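Local atomic coordinates of heat-inducible transcription repressor HrcA (Thermotoga maritima, PDB entry 1STZ), a protein that probably acts as a DNA-binding repressor of class I heat-shock operons, grpE-dnaK-dnaJ and groELS, holding back their heat-shock induction. Residues L240-L245 with F307-T312; V273-E278 with K286-S291. All coordinates share one frame; numbering follows the deposited sequence.

Both contacts lie in the C-terminal, GAF-related part of the chain, and their centres are about 12 Å apart. The order along the sequence is 240-245, 273-278, 286-291 and then 307-312, so the hairpin of contact 2 is made entirely within the longer excursion that contact 1 closes. They share one antiparallel five-stranded sheet: strand 287-296 pairs with strand 272-275 on one side and with strand 299-309 on the other. Backbone bonds T308 with A288 and K310 with K286 join the two contacts directly. Contact 2 thus builds one edge of the sheet within this chain, while contact 1 ties the end of strand 299-309 to the turn after helix 236-241.

Contact 1 of 2, residues L240-L245 with F307-T312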
# COMPACT_ATOMS: atom_id res chain seq x y z
N LEU A 240 -23.25 -4.40 -3.35
CA LEU A 240 -23.75 -5.39 -4.31
C LEU A 240 -23.15 -6.79 -4.16
O LEU A 240 -23.73 -7.77 -4.61
CB LEU A 240 -23.50 -4.92 -5.73
CG LEU A 240 -24.00 -3.54 -6.12
CD1 LEU A 240 -23.40 -3.17 -7.47
CD2 LEU A 240 -25.51 -3.55 -6.19
N LYS A 241 -21.96 -6.89 -3.57
CA LYS A 241 -21.33 -8.20 -3.37
C LYS A 241 -21.80 -8.87 -2.09
O LYS A 241 -21.59 -10.06 -1.88
CB LYS A 241 -19.80 -8.07 -3.30
CG LYS A 241 -19.13 -7.96 -4.64
CD LYS A 241 -18.84 -9.33 -5.24
CE LYS A 241 -17.67 -9.26 -6.21
NZ LYS A 241 -17.32 -7.84 -6.51
N ASP A 242 -22.45 -8.09 -1.23
CA ASP A 242 -22.91 -8.57 0.07
C ASP A 242 -24.27 -9.29 0.03
O ASP A 242 -25.33 -8.66 -0.13
CB ASP A 242 -22.97 -7.37 1.01
CG ASP A 242 -23.05 -7.78 2.44
OD1 ASP A 242 -23.57 -8.89 2.69
OD2 ASP A 242 -22.61 -7.05 3.37
N GLU A 243 -24.23 -10.60 0.24
CA GLU A 243 -25.39 -11.48 0.07
C GLU A 243 -26.51 -11.19 1.05
O GLU A 243 -27.64 -11.59 0.82
CB GLU A 243 -24.98 -12.96 0.19
CG GLU A 243 -25.62 -13.87 -0.85
CD GLU A 243 -26.97 -14.47 -0.43
OE1 GLU A 243 -27.17 -14.80 0.77
OE2 GLU A 243 -27.83 -14.65 -1.32
N THR A 244 -26.20 -10.50 2.14
CA THR A 244 -27.20 -10.13 3.14
C THR A 244 -28.05 -8.92 2.75
O THR A 244 -29.00 -8.61 3.45
CB THR A 244 -26.50 -9.87 4.51
OG1 THR A 244 -25.50 -8.84 4.41
CG2 THR A 244 -25.70 -11.12 4.95
N LEU A 245 -27.72 -8.25 1.63
CA LEU A 245 -28.45 -7.06 1.21
C LEU A 245 -29.21 -7.35 -0.07
O LEU A 245 -28.75 -8.12 -0.93
CB LEU A 245 -27.47 -5.88 1.01
CG LEU A 245 -26.71 -5.36 2.22
CD1 LEU A 245 -25.69 -4.29 1.83
CD2 LEU A 245 -27.67 -4.82 3.29
N PHE A 307 -21.58 2.98 5.56
CA PHE A 307 -22.75 2.11 5.56
C PHE A 307 -22.31 0.72 5.16
O PHE A 307 -21.64 0.55 4.16
CB PHE A 307 -23.80 2.61 4.57
CG PHE A 307 -24.39 3.93 4.92
CD1 PHE A 307 -23.87 5.10 4.39
CD2 PHE A 307 -25.50 4.01 5.74
CE1 PHE A 307 -24.44 6.34 4.69
CE2 PHE A 307 -26.06 5.22 6.05
CZ PHE A 307 -25.52 6.40 5.53
N THR A 308 -22.71 -0.28 5.95
CA THR A 308 -22.52 -1.68 5.60
C THR A 308 -23.79 -2.40 5.93
O THR A 308 -24.66 -1.85 6.58
CB THR A 308 -21.37 -2.31 6.43
OG1 THR A 308 -21.65 -2.19 7.83
CG2 THR A 308 -20.04 -1.56 6.25
N SER A 309 -23.88 -3.65 5.53
CA SER A 309 -24.78 -4.56 6.21
C SER A 309 -24.51 -4.54 7.72
O SER A 309 -23.36 -4.37 8.16
CB SER A 309 -24.61 -5.98 5.70
OG SER A 309 -25.43 -6.85 6.46
N LYS A 310 -25.56 -4.71 8.51
CA LYS A 310 -25.40 -4.85 9.97
C LYS A 310 -24.79 -6.19 10.35
O LYS A 310 -24.39 -6.37 11.50
CB LYS A 310 -26.72 -4.62 10.72
CG LYS A 310 -27.83 -5.61 10.46
CD LYS A 310 -29.07 -5.19 11.25
CE LYS A 310 -30.31 -6.01 10.87
NZ LYS A 310 -31.50 -5.46 11.59
N VAL A 311 -24.75 -7.12 9.40
CA VAL A 311 -24.00 -8.36 9.52
C VAL A 311 -22.59 -8.10 9.01
O VAL A 311 -22.27 -8.35 7.85
CB VAL A 311 -24.65 -9.55 8.75
CG1 VAL A 311 -23.96 -10.85 9.11
CG2 VAL A 311 -26.17 -9.63 9.05
N THR A 312 -21.75 -7.55 9.89
CA THR A 312 -20.43 -7.08 9.48
C THR A 312 -19.44 -7.18 10.63
O THR A 312 -19.83 -7.36 11.79
CB THR A 312 -20.55 -5.61 8.98
OG1 THR A 312 -19.30 -5.14 8.47
CG2 THR A 312 -20.88 -4.63 10.12
O HOH W 1 -21.63 -4.57 3.85
O HOH W 2 -21.14 -8.23 5.32
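S309 meets D242, T244 and L245 where an Asx turn with a type I beta turn, D242 to L245, faces an ST turn at the end of strand 299-309. D242 opens its turn by accepting twice at OD1: from T244 N at 3.1 Å and from T244 OG1 at 2.6 Å. Both donors reach the same face of the carboxylate, the hydroxyl 47° out of its plane. With CG anti to the backbone N (chi1 -164°), D242 can spend OD1 on its own turn and leave OD2 directed across the contact.

The CB of S309 lies 3.3 Å from D242 OD2 and equally near T244 OG1, while CG and CD2 of L245 supply apolar cover on a further flank. Beyond it, S309 OG is 2.9 Å from T244 OG1, close enough for a hydrogen bond, though its proton may go to another acceptor. OG also accepts from V311 N, which makes the ST turn. A serine suits this place because one short hydroxyl can serve its own turn and perhaps the facing one as well, with little bulk between the two chains. The methyl of T244, CG2, packs against CB of V311, so threonine brings both a polar and an apolar branch.

Two waters complete the join, both within hydrogen-bonding distance of D242 OD2: one accepts from S309 N, the other donates to OD2 and to V311 O. With an alanine here instead of D242, T244 N and its hydroxyl would probably lose their shared acceptor, and the waters the carboxylate they bind. Further out, the side chain of T244 also touches K34, and T244 O accepts from K286 NZ. The second of the bridging waters sits 2.7 Å from D242 OD2 and 2.8 Å from V311 O.

Contact 2 of 2, residues V273-E278 with K286-S291; sequences VRIGRE and KFAVFS
R274 and V289 form a hydrogen-bonded antiparallel pair with both backbone bonds made: R274 N to V289 O at 3.0 Å and V289 N to R274 O at 2.9 Å. Two residues on, G276 N donates a hydrogen bond to F287 O, approached nearly end-on to the carbonyl. G276 has positive phi (52°), a conformation that glycine adopts readily.

I275 N points to the other side and is taken by E278 OE2 at 2.8 Å, 45° above the carboxylate plane, while E278 N returns a bond to I275 O. The same carboxylate oxygen also pairs with R85. R274 NH1 reaches E278 O and its NE goes to L266 O, so the long arginine suits an edge that has carbonyls to satisfy.

On the face shared by V273, I275, A288 and F290, V273 CG2 lies over the F290 ring, 3.8 Å from its centroid, in a CH-pi contact. The small A288 leaves room for I275 and for Y314 of helix 314-334. The whole is a beta hairpin with a long connection, forming the border of an antiparallel sheet within this chain.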
# COMPACT_ATOMS: atom_id res chain seq x y z
N VAL A 273 -21.84 4.20 16.16
CA VAL A 273 -22.52 3.35 15.19
C VAL A 273 -24.01 3.34 15.48
O VAL A 273 -24.42 3.40 16.63
CB VAL A 273 -21.93 1.90 15.18
CG1 VAL A 273 -22.35 1.10 16.43
CG2 VAL A 273 -22.35 1.18 13.93
N ARG A 274 -24.82 3.33 14.44
CA ARG A 274 -26.26 3.13 14.54
C ARG A 274 -26.57 1.84 13.79
O ARG A 274 -26.27 1.73 12.61
CB ARG A 274 -27.03 4.31 13.96
CG ARG A 274 -26.93 5.54 14.87
CD ARG A 274 -27.71 6.72 14.36
NE ARG A 274 -27.71 7.84 15.29
CZ ARG A 274 -28.46 7.93 16.38
NH1 ARG A 274 -29.34 6.99 16.73
NH2 ARG A 274 -28.34 9.01 17.14
N ILE A 275 -27.11 0.86 14.51
CA ILE A 275 -27.38 -0.47 13.99
C ILE A 275 -28.88 -0.65 13.79
O ILE A 275 -29.66 -0.43 14.72
CB ILE A 275 -26.81 -1.55 14.98
CG1 ILE A 275 -25.30 -1.43 15.09
CG2 ILE A 275 -27.17 -2.96 14.53
CD1 ILE A 275 -24.69 -2.08 16.31
N GLY A 276 -29.27 -1.03 12.59
CA GLY A 276 -30.66 -1.37 12.28
C GLY A 276 -31.69 -0.32 12.68
O GLY A 276 -31.70 0.79 12.15
N ARG A 277 -32.54 -0.66 13.63
CA ARG A 277 -33.56 0.26 14.10
C ARG A 277 -33.02 1.58 14.67
O ARG A 277 -33.73 2.58 14.72
CB ARG A 277 -34.49 -0.41 15.12
CG ARG A 277 -33.83 -1.38 16.09
CD ARG A 277 -32.97 -0.72 17.16
NE ARG A 277 -32.49 -1.66 18.19
CZ ARG A 277 -33.20 -2.09 19.22
NH1 ARG A 277 -34.47 -1.69 19.41
NH2 ARG A 277 -32.62 -2.93 20.08
N GLU A 278 -31.76 1.58 15.10
CA GLU A 278 -31.14 2.79 15.65
C GLU A 278 -31.00 3.90 14.59
O GLU A 278 -30.95 5.08 14.92
CB GLU A 278 -29.79 2.48 16.29
CG GLU A 278 -29.84 1.56 17.53
CD GLU A 278 -28.46 1.01 17.94
OE1 GLU A 278 -28.37 0.25 18.93
OE2 GLU A 278 -27.45 1.36 17.29
N LYS A 286 -31.67 -2.94 7.47
CA LYS A 286 -30.63 -3.94 7.17
C LYS A 286 -29.20 -3.46 7.35
O LYS A 286 -28.28 -4.28 7.27
CB LYS A 286 -30.76 -4.45 5.74
CG LYS A 286 -32.12 -5.04 5.45
CD LYS A 286 -32.25 -6.44 5.97
CE LYS A 286 -32.49 -7.39 4.81
NZ LYS A 286 -31.33 -7.48 3.91
N PHE A 287 -29.02 -2.16 7.57
CA PHE A 287 -27.69 -1.51 7.61
C PHE A 287 -27.23 -1.19 9.02
O PHE A 287 -28.02 -1.16 9.96
CB PHE A 287 -27.76 -0.19 6.83
CG PHE A 287 -28.00 -0.38 5.36
CD1 PHE A 287 -29.29 -0.32 4.83
CD2 PHE A 287 -26.94 -0.61 4.51
CE1 PHE A 287 -29.51 -0.49 3.48
CE2 PHE A 287 -27.17 -0.80 3.13
CZ PHE A 287 -28.43 -0.72 2.62
N ALA A 288 -25.92 -0.99 9.14
CA ALA A 288 -25.29 -0.25 10.22
C ALA A 288 -24.55 0.95 9.58
O ALA A 288 -24.02 0.85 8.45
CB ALA A 288 -24.32 -1.13 10.94
N VAL A 289 -24.52 2.08 10.28
CA VAL A 289 -23.73 3.24 9.86
C VAL A 289 -22.78 3.70 10.94
O VAL A 289 -23.21 3.97 12.04
CB VAL A 289 -24.58 4.52 9.65
CG1 VAL A 289 -23.96 5.40 8.56
CG2 VAL A 289 -26.00 4.23 9.47
N PHE A 290 -21.51 3.81 10.61
CA PHE A 290 -20.56 4.55 11.43
C PHE A 290 -20.53 5.98 10.96
O PHE A 290 -20.53 6.26 9.77
CB PHE A 290 -19.15 3.96 11.32
CG PHE A 290 -18.94 2.74 12.16
CD1 PHE A 290 -19.28 1.51 11.69
CD2 PHE A 290 -18.42 2.84 13.44
CE1 PHE A 290 -19.10 0.37 12.48
CE2 PHE A 290 -18.23 1.70 14.22
CZ PHE A 290 -18.56 0.47 13.72
N SER A 291 -20.54 6.90 11.89
CA SER A 291 -20.44 8.29 11.55
C SER A 291 -19.53 9.02 12.52
O SER A 291 -19.29 8.58 13.65
CB SER A 291 -21.83 8.91 11.51
OG SER A 291 -22.43 8.95 12.80